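PDB 5CXW: penicillin-binding protein 1A from Mycobacterium tuberculosis, which builds and cross-links cell-wall peptidoglycan, the present fragment holding its penicillin-sensitive transpeptidase domain, here carrying penicillin V. Local coordinates for residues N142-S150 / A269-S277; A176-V185 / Q208-A217. All blocks are in the same frame, centred on the assembly; numbering follows the deposited sequence.

Contact 1. Residues N142-S150 / A269-S277. With 35P ((2R,4S)-5,5-dimethyl-2-{(1R)-2-oxo-1-[(phenoxyacetyl)amino]ethyl}-1,3-thiazolidine-4-carboxylic acid), chain C.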
loop_
_atom_site.group_PDB
_atom_site.type_symbol
_atom_site.label_atom_id
_atom_site.label_comp_id
_atom_site.label_asym_id
_atom_site.label_seq_id
_atom_site.Cartn_x
_atom_site.Cartn_y
_atom_site.Cartn_z
ATOM N N ASN A 142 -13.688 -13.191 14.526
ATOM C CA ASN A 142 -13.892 -13.051 13.108
ATOM C C ASN A 142 -12.710 -12.441 12.370
ATOM O O ASN A 142 -11.770 -11.878 12.961
ATOM C CB ASN A 142 -15.228 -12.394 12.759
ATOM C CG ASN A 142 -15.278 -10.918 13.101
ATOM O OD1 ASN A 142 -14.363 -10.142 12.775
ATOM N ND2 ASN A 142 -16.341 -10.526 13.810
ATOM N N ILE A 143 -12.746 -12.633 11.062
ATOM C CA ILE A 143 -11.639 -12.147 10.232
ATOM C C ILE A 143 -11.511 -10.607 10.126
ATOM O O ILE A 143 -10.425 -10.102 9.829
ATOM C CB ILE A 143 -11.628 -12.817 8.861
ATOM C CG1 ILE A 143 -12.859 -12.517 8.033
ATOM C CG2 ILE A 143 -11.399 -14.302 9.016
ATOM C CD1 ILE A 143 -12.781 -13.121 6.607
ATOM N N ALA A 144 -12.556 -9.866 10.400
ATOM C CA ALA A 144 -12.441 -8.408 10.529
ATOM C C ALA A 144 -11.665 -7.995 11.801
ATOM O O ALA A 144 -10.743 -7.140 11.735
ATOM C CB ALA A 144 -13.771 -7.772 10.530
ATOM N N GLU A 145 -12.002 -8.627 12.918
ATOM C CA GLU A 145 -11.303 -8.403 14.176
ATOM C C GLU A 145 -9.845 -8.839 14.050
ATOM O O GLU A 145 -8.948 -8.145 14.510
ATOM C CB GLU A 145 -12.036 -9.109 15.309
ATOM C CG GLU A 145 -11.379 -9.024 16.682
ATOM C CD GLU A 145 -11.656 -7.763 17.462
ATOM O OE1 GLU A 145 -11.097 -7.651 18.574
ATOM O OE2 GLU A 145 -12.440 -6.922 16.994
ATOM N N ALA A 146 -9.595 -9.985 13.398
ATOM C CA ALA A 146 -8.217 -10.455 13.228
ATOM C C ALA A 146 -7.419 -9.535 12.306
ATOM O O ALA A 146 -6.229 -9.476 12.460
ATOM C CB ALA A 146 -8.186 -11.895 12.712
ATOM N N LEU A 147 -8.076 -8.817 11.401
ATOM C CA LEU A 147 -7.339 -7.881 10.547
ATOM C C LEU A 147 -6.887 -6.677 11.402
ATOM O O LEU A 147 -5.728 -6.230 11.331
ATOM C CB LEU A 147 -8.166 -7.377 9.372
ATOM C CG LEU A 147 -7.404 -6.491 8.368
ATOM C CD1 LEU A 147 -6.384 -7.294 7.505
ATOM C CD2 LEU A 147 -8.407 -5.799 7.484
ATOM N N LYS A 148 -7.832 -6.150 12.169
ATOM C CA LYS A 148 -7.538 -4.994 13.059
ATOM C C LYS A 148 -6.402 -5.356 14.016
ATOM O O LYS A 148 -5.453 -4.592 14.187
ATOM C CB LYS A 148 -8.810 -4.563 13.781
ATOM C CG LYS A 148 -8.598 -3.407 14.749
ATOM C CD LYS A 148 -9.893 -3.001 15.449
ATOM C CE LYS A 148 -10.473 -4.037 16.376
ATOM N NZ LYS A 148 -11.880 -3.628 16.778
ATOM N N MET A 149 -6.497 -6.514 14.667
ATOM C CA MET A 149 -5.465 -6.913 15.638
ATOM C C MET A 149 -4.196 -7.426 14.968
ATOM O O MET A 149 -3.162 -7.631 15.626
ATOM C CB MET A 149 -6.020 -7.992 16.575
ATOM C CG MET A 149 -7.092 -7.469 17.485
ATOM S SD MET A 149 -7.801 -8.837 18.467
ATOM C CE MET A 149 -6.382 -9.187 19.476
ATOM N N SER A 150 -4.294 -7.627 13.667
ATOM C CA SER A 150 -3.232 -8.114 12.797
ATOM C C SER A 150 -2.669 -9.448 13.268
ATOM O O SER A 150 -1.492 -9.587 13.573
ATOM C CB SER A 150 -2.163 -7.061 12.570
ATOM O OG SER A 150 -1.560 -7.347 11.303
ATOM N N ALA A 269 -13.872 -3.339 7.193
ATOM C CA ALA A 269 -12.899 -3.950 8.136
ATOM C C ALA A 269 -11.734 -3.084 8.509
ATOM O O ALA A 269 -11.226 -3.167 9.659
ATOM C CB ALA A 269 -12.410 -5.282 7.578
ATOM N N MET A 270 -11.307 -2.232 7.563
ATOM C CA MET A 270 -10.131 -1.364 7.706
ATOM C C MET A 270 -10.453 -0.039 8.386
ATOM O O MET A 270 -9.538 0.649 8.836
ATOM C CB MET A 270 -9.484 -1.088 6.353
ATOM C CG MET A 270 -8.900 -2.352 5.810
ATOM S SD MET A 270 -8.368 -2.169 4.096
ATOM C CE MET A 270 -6.974 -1.041 4.346
ATOM N N GLU A 271 -11.727 0.319 8.436
ATOM C CA GLU A 271 -12.114 1.661 8.994
ATOM C C GLU A 271 -11.571 1.945 10.371
ATOM O O GLU A 271 -11.103 3.047 10.605
ATOM C CB GLU A 271 -13.609 1.873 8.970
ATOM C CG GLU A 271 -14.141 2.328 7.630
ATOM C CD GLU A 271 -15.642 2.599 7.673
ATOM O OE1 GLU A 271 -16.405 1.659 7.496
ATOM O OE2 GLU A 271 -16.064 3.730 7.894
ATOM N N PRO A 272 -11.603 0.955 11.297
ATOM C CA PRO A 272 -11.172 1.288 12.668
ATOM C C PRO A 272 -9.637 1.324 12.826
ATOM O O PRO A 272 -9.128 1.494 13.942
ATOM C CB PRO A 272 -11.721 0.141 13.510
ATOM C CG PRO A 272 -12.065 -0.947 12.576
ATOM C CD PRO A 272 -12.329 -0.337 11.219
ATOM N N ILE A 273 -8.903 0.902 11.772
ATOM C CA ILE A 273 -7.460 0.599 11.971
ATOM C C ILE A 273 -6.570 1.825 12.135
ATOM O O ILE A 273 -5.654 1.753 12.903
ATOM C CB ILE A 273 -6.942 -0.414 10.899
ATOM C CG1 ILE A 273 -7.782 -1.681 11.007
ATOM C CG2 ILE A 273 -5.442 -0.663 11.003
ATOM C CD1 ILE A 273 -7.404 -2.782 10.007
ATOM N N ALA A 274 -6.827 2.956 11.493
ATOM C CA ALA A 274 -5.962 4.117 11.750
ATOM C C ALA A 274 -5.967 4.506 13.261
ATOM O O ALA A 274 -4.949 4.785 13.871
ATOM C CB ALA A 274 -6.407 5.269 10.879
ATOM N N GLY A 275 -7.150 4.506 13.830
ATOM C CA GLY A 275 -7.289 4.781 15.258
ATOM C C GLY A 275 -6.740 3.719 16.172
ATOM O O GLY A 275 -6.074 4.016 17.139
ATOM N N TYR A 276 -6.994 2.465 15.837
ATOM C CA TYR A 276 -6.439 1.344 16.560
ATOM C C TYR A 276 -4.918 1.361 16.572
ATOM O O TYR A 276 -4.292 0.907 17.542
ATOM C CB TYR A 276 -6.981 0.047 15.996
ATOM C CG TYR A 276 -6.590 -1.182 16.747
ATOM C CD1 TYR A 276 -7.310 -1.571 17.847
ATOM C CD2 TYR A 276 -5.497 -1.922 16.368
ATOM C CE1 TYR A 276 -6.946 -2.702 18.573
ATOM C CE2 TYR A 276 -5.106 -3.052 17.108
ATOM C CZ TYR A 276 -5.838 -3.435 18.180
ATOM O OH TYR A 276 -5.469 -4.550 18.939
ATOM N N SER A 277 -4.324 1.822 15.481
ATOM C CA SER A 277 -2.897 1.899 15.283
ATOM C C SER A 277 -2.318 3.145 15.979
ATOM O O SER A 277 -1.781 4.033 15.340
ATOM C CB SER A 277 -2.600 1.942 13.777
ATOM O OG SER A 277 -3.157 0.780 13.164
HETATM C C24 35P C . 8.400 -11.378 14.471
HETATM C C23 35P C . 9.659 -11.345 15.064
HETATM C C22 35P C . 10.379 -10.172 15.098
HETATM C C21 35P C . 9.866 -9.002 14.557
HETATM C C20 35P C . 8.619 -9.007 13.969
HETATM C C19 35P C . 7.870 -10.207 13.935
HETATM O O1 35P C . 6.615 -10.285 13.381
HETATM C C2 35P C . 5.934 -9.077 13.058
HETATM C C3 35P C . 4.495 -9.397 12.758
HETATM O O18 35P C . 3.971 -10.383 13.257
HETATM N N4 35P C . 3.897 -8.524 11.962
HETATM C C5 35P C . 2.488 -8.646 11.622
HETATM C C6 35P C . 2.285 -7.947 10.340
HETATM O O17 35P C . 3.045 -7.079 9.864
HETATM C C8 35P C . 1.494 -8.010 12.690
HETATM N N7 35P C . 1.253 -6.720 12.110
HETATM S S11 35P C . 2.052 -7.691 14.276
HETATM C C10 35P C . 2.085 -5.963 14.202
HETATM C C12 35P C . 3.371 -5.420 14.824
HETATM C C15 35P C . 0.939 -5.303 14.921
HETATM C C9 35P C . 2.065 -5.679 12.696
HETATM C C13 35P C . 1.594 -4.349 12.195
HETATM O O14 35P C . 0.383 -4.285 11.820
HETATM O O16 35P C . 2.436 -3.427 12.140
HETATM O O HOH W 1 -11.978 -4.588 11.814
#

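Contact 2. Residues A176-V185 / Q208-A217. With PEG (di(hydroxyethyl)ether), chain D.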
loop_
_atom_site.group_PDB
_atom_site.type_symbol
_atom_site.label_atom_id
_atom_site.label_comp_id
_atom_site.label_asym_id
_atom_site.label_seq_id
_atom_site.Cartn_x
_atom_site.Cartn_y
_atom_site.Cartn_z
ATOM N N ALA A 176 -6.034 -6.512 -7.806
ATOM C CA ALA A 176 -6.175 -5.187 -7.169
ATOM C C ALA A 176 -5.251 -4.136 -7.739
ATOM O O ALA A 176 -5.541 -2.956 -7.602
ATOM C CB ALA A 176 -5.978 -5.293 -5.663
ATOM N N GLY A 177 -4.168 -4.582 -8.430
ATOM C CA GLY A 177 -3.165 -3.695 -9.008
ATOM C C GLY A 177 -1.761 -3.897 -8.541
ATOM O O GLY A 177 -0.897 -3.089 -8.920
ATOM N N ILE A 178 -1.450 -4.913 -7.728
ATOM C CA ILE A 178 -0.042 -5.237 -7.467
ATOM C C ILE A 178 0.546 -5.685 -8.772
ATOM O O ILE A 178 0.062 -6.633 -9.386
ATOM C CB ILE A 178 0.147 -6.271 -6.341
ATOM C CG1 ILE A 178 -0.503 -5.816 -5.011
ATOM C CG2 ILE A 178 1.605 -6.575 -6.190
ATOM C CD1 ILE A 178 0.023 -4.495 -4.463
ATOM N N ALA A 179 1.538 -4.964 -9.291
ATOM C CA ALA A 179 1.999 -5.252 -10.662
ATOM C C ALA A 179 2.600 -6.643 -10.717
ATOM O O ALA A 179 3.165 -7.121 -9.724
ATOM C CB ALA A 179 3.048 -4.251 -11.110
ATOM N N SER A 180 2.454 -7.272 -11.873
ATOM C CA SER A 180 2.952 -8.622 -12.131
ATOM C C SER A 180 4.477 -8.694 -12.301
ATOM O O SER A 180 5.034 -9.787 -12.217
ATOM C CB SER A 180 2.312 -9.191 -13.400
ATOM O OG SER A 180 0.981 -9.497 -13.062
ATOM N N SER A 181 5.095 -7.554 -12.589
ATOM C CA SER A 181 6.523 -7.427 -12.708
ATOM C C SER A 181 6.960 -6.008 -12.462
ATOM O O SER A 181 6.166 -5.064 -12.559
ATOM C CB SER A 181 6.961 -7.859 -14.129
ATOM O OG SER A 181 6.390 -6.962 -15.076
ATOM N N PHE A 182 8.228 -5.865 -12.096
ATOM C CA PHE A 182 8.862 -4.582 -11.985
ATOM C C PHE A 182 10.361 -4.800 -12.080
ATOM O O PHE A 182 10.817 -5.937 -12.073
ATOM C CB PHE A 182 8.449 -3.795 -10.715
ATOM C CG PHE A 182 8.745 -4.468 -9.415
ATOM C CD1 PHE A 182 9.969 -4.319 -8.817
ATOM C CD2 PHE A 182 7.738 -5.161 -8.732
ATOM C CE1 PHE A 182 10.264 -4.928 -7.613
ATOM C CE2 PHE A 182 8.010 -5.785 -7.537
ATOM C CZ PHE A 182 9.275 -5.669 -6.960
ATOM N N PRO A 183 11.129 -3.716 -12.194
ATOM C CA PRO A 183 12.507 -4.029 -12.517
ATOM C C PRO A 183 13.167 -4.636 -11.282
ATOM O O PRO A 183 13.092 -4.036 -10.173
ATOM C CB PRO A 183 13.106 -2.667 -12.873
ATOM C CG PRO A 183 11.966 -1.813 -13.226
ATOM C CD PRO A 183 10.807 -2.301 -12.406
ATOM N N GLY A 184 13.779 -5.793 -11.469
ATOM C CA GLY A 184 14.271 -6.610 -10.375
ATOM C C GLY A 184 13.566 -7.972 -10.399
ATOM O O GLY A 184 14.162 -9.031 -10.101
ATOM N N VAL A 185 12.289 -7.949 -10.771
ATOM C CA VAL A 185 11.363 -9.051 -10.454
ATOM C C VAL A 185 10.439 -9.297 -11.631
ATOM O O VAL A 185 9.490 -8.540 -11.836
ATOM C CB VAL A 185 10.550 -8.722 -9.195
ATOM C CG1 VAL A 185 9.618 -9.907 -8.827
ATOM C CG2 VAL A 185 11.504 -8.414 -8.034
ATOM N N GLN A 208 8.439 -9.361 -2.366
ATOM C CA GLN A 208 8.751 -7.980 -2.663
ATOM C C GLN A 208 7.681 -7.331 -3.466
ATOM O O GLN A 208 7.213 -7.881 -4.469
ATOM C CB GLN A 208 10.066 -7.897 -3.438
ATOM C CG GLN A 208 11.259 -8.264 -2.602
ATOM C CD GLN A 208 12.567 -8.008 -3.348
ATOM O OE1 GLN A 208 12.592 -7.526 -4.499
ATOM N NE2 GLN A 208 13.653 -8.304 -2.688
ATOM N N THR A 209 7.280 -6.133 -3.029
ATOM C CA THR A 209 6.317 -5.303 -3.690
ATOM C C THR A 209 6.811 -3.851 -3.580
ATOM O O THR A 209 7.595 -3.509 -2.683
ATOM C CB THR A 209 4.984 -5.439 -2.918
ATOM O OG1 THR A 209 4.575 -6.803 -2.988
ATOM C CG2 THR A 209 3.805 -4.568 -3.450
ATOM N N ARG A 210 6.360 -2.978 -4.475
ATOM C CA ARG A 210 6.804 -1.560 -4.383
ATOM C C ARG A 210 5.749 -0.752 -3.626
ATOM O O ARG A 210 4.556 -1.068 -3.636
ATOM C CB ARG A 210 6.946 -0.967 -5.770
ATOM C CG ARG A 210 7.887 -1.725 -6.711
ATOM C CD ARG A 210 7.859 -1.152 -8.136
ATOM N NE ARG A 210 6.581 -1.489 -8.775
ATOM C CZ ARG A 210 6.137 -1.012 -9.937
ATOM N NH1 ARG A 210 6.879 -0.209 -10.669
ATOM N NH2 ARG A 210 4.960 -1.447 -10.407
ATOM N N VAL A 211 6.207 0.358 -3.051
ATOM C CA VAL A 211 5.327 1.286 -2.363
ATOM C C VAL A 211 4.262 1.779 -3.355
ATOM O O VAL A 211 3.073 1.882 -3.000
ATOM C CB VAL A 211 6.147 2.460 -1.797
ATOM C CG1 VAL A 211 5.275 3.556 -1.209
ATOM C CG2 VAL A 211 7.125 2.018 -0.716
ATOM N N ILE A 212 4.656 2.088 -4.617
ATOM C CA ILE A 212 3.642 2.495 -5.586
ATOM C C ILE A 212 2.582 1.437 -5.844
ATOM O O ILE A 212 1.407 1.785 -5.968
ATOM C CB ILE A 212 4.241 3.043 -6.922
ATOM C CG1 ILE A 212 3.133 3.537 -7.862
ATOM C CG2 ILE A 212 5.160 2.017 -7.613
ATOM C CD1 ILE A 212 3.669 4.622 -8.815
ATOM N N ASP A 213 2.959 0.157 -5.857
ATOM C CA ASP A 213 2.002 -0.940 -6.048
ATOM C C ASP A 213 0.991 -0.944 -4.903
ATOM O O ASP A 213 -0.177 -1.116 -5.120
ATOM C CB ASP A 213 2.707 -2.319 -6.025
ATOM C CG ASP A 213 3.586 -2.567 -7.261
ATOM O OD1 ASP A 213 3.081 -2.389 -8.391
ATOM O OD2 ASP A 213 4.740 -3.036 -7.091
ATOM N N MET A 214 1.469 -0.768 -3.683
ATOM C CA MET A 214 0.563 -0.802 -2.516
ATOM C C MET A 214 -0.447 0.390 -2.554
ATOM O O MET A 214 -1.639 0.207 -2.325
ATOM C CB MET A 214 1.335 -0.799 -1.197
ATOM C CG MET A 214 2.115 -2.080 -0.939
ATOM S SD MET A 214 1.074 -3.551 -0.822
ATOM C CE MET A 214 0.323 -3.267 0.757
ATOM N N ALA A 215 0.040 1.586 -2.910
ATOM C CA ALA A 215 -0.838 2.724 -3.006
ATOM C C ALA A 215 -1.894 2.496 -4.075
ATOM O O ALA A 215 -3.105 2.796 -3.877
ATOM C CB ALA A 215 -0.061 3.996 -3.294
ATOM N N SER A 216 -1.456 1.932 -5.196
ATOM C CA SER A 216 -2.364 1.667 -6.322
ATOM C C SER A 216 -3.390 0.612 -5.970
ATOM O O SER A 216 -4.604 0.767 -6.266
ATOM C CB SER A 216 -1.535 1.248 -7.532
ATOM O OG SER A 216 -2.350 0.834 -8.621
ATOM N N ALA A 217 -2.967 -0.514 -5.390
ATOM C CA ALA A 217 -3.899 -1.567 -5.029
ATOM C C ALA A 217 -4.943 -1.113 -3.997
ATOM O O ALA A 217 -6.132 -1.462 -4.091
ATOM C CB ALA A 217 -3.148 -2.838 -4.550
HETATM O O2 PEG D . 14.213 -9.106 2.836
HETATM C C3 PEG D . 14.725 -9.092 1.511
HETATM C C4 PEG D . 13.653 -8.547 0.610
HETATM O O4 PEG D . 13.059 -9.644 -0.054
HETATM O O HOH W 2 -0.884 -0.746 -10.179
HETATM O O HOH W 3 4.577 -5.770 -7.633
#

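Contact 1. Residues N142-S150 / A269-S277
A144 faces A269 with CA atoms 5.1 Å apart, and one turn further on K148 faces I273, where helix 143-149 passes the end of helix 260-270 and the short helix 273-276. No hydrogen bond joins the two segments directly; a water donates to A144 O and to A269 O, bridging the two backbones. Beside it the methyls of A144 and A269 meet. L147 has CG anti to its backbone N (chi1 -175°), which puts CD2 against both A269 CB and M270 CG, the latter 3.9 Å away, while its CG meets CD1 of I273. That same CD1 ends against the main chain of K148, 3.8 Å from K148 CA. K148 then crosses Y276 at about a right angle: its CG sits over one face of the phenol ring, 3.8 Å from the centroid, a CH-pi contact shifted toward the rim, and CD continues along the CD1 side of the ring. K148 O lies 3.3 Å from Y276 CE2, and M149 CG touches the hydroxyl end of the same ring. At the start of the helix N142 OD1 caps E145 N; at its end S150, with positive phi, closes a Schellman motif. S150 OG accepts from N7 of the opened penicillin at 3.0 Å and is also hydrogen-bonded to K100 NZ and K291 NZ, consistent with the serine of the SxN motif of penicillin-binding proteins. The joint between the segments thus rests on apolar and CH-pi contacts and one bridging water, and it packs the helix that delivers S150 to the penicillin pocket against the segment preceding strand 289-296, which carries K291.

Contact 2. Residues A176-V185 / Q208-A217
R210 lies against F182, the two side chains sliding past each other in opposite directions with ring and guanidinium planes only 9° apart. From CB, R210 runs to CG, which sits over the centre of the F182 ring, 3.8 Å from the centroid, in a CH-pi contact. CD passes above F182 CG, and NE comes within 3.5 Å of F182 CB, so that the guanidinium has F182 CB over one face; I212 CG2 covers the opposite face. NE donates to D213 OD2 at 2.9 Å, in the guanidinium plane, and NH2 to D213 OD1, giving a side-on salt bridge. NH2 also touches A179 CB, and NH1 is hydrogen-bonded to Q90 OE1. V185 CB covers the other face of the F182 ring, while Q208 O lies at its edge. D213 is gripped further: R210 N uses the anti lone pair of OD2, and A179 N donates to OD1 at 3.1 Å from above the carboxylate plane, on the face opposite NH2. A water joins A179 O to OD2. With at least two hydrogen bonds to each oxygen, the carboxylate is held in rotation and probably stays ionised. Farther along, I178 CD1 packs against D213 O, M214 SD and A217 CB, the last at 3.6 Å. A176 O receives a CA-H...O contact from A217 CA where the Schellman turn at G177 ends helix 165-176. D213, three residues after the N-cap R210, thus forms one half of a capping box, tying the loop to the start of helix 211-222 in the transpeptidase fold of penicillin-binding proteins and serine beta-lactamases.

From the N terminus the chain builds strands 60-67 and 74-78 and helix 100-109 before reaching helix 143-149, the first half of contact 1. It continues through helices 152-161 and 165-176 into the loop of 176-185, and contact 2 closes a short excursion of 22 residues without helix or strand when 208-217 returns. Only after helix 211-222, at the end of helix 260-270, does 269-277 complete contact 1, whose long loop therefore encloses contact 2 whole. The centres lie 23 Å apart and the contacts do not touch. Helix 100-109 is common to both: L147 and M270 pack on it from contact 1, I178 and M214 from contact 2, which also meets the five-stranded sheet.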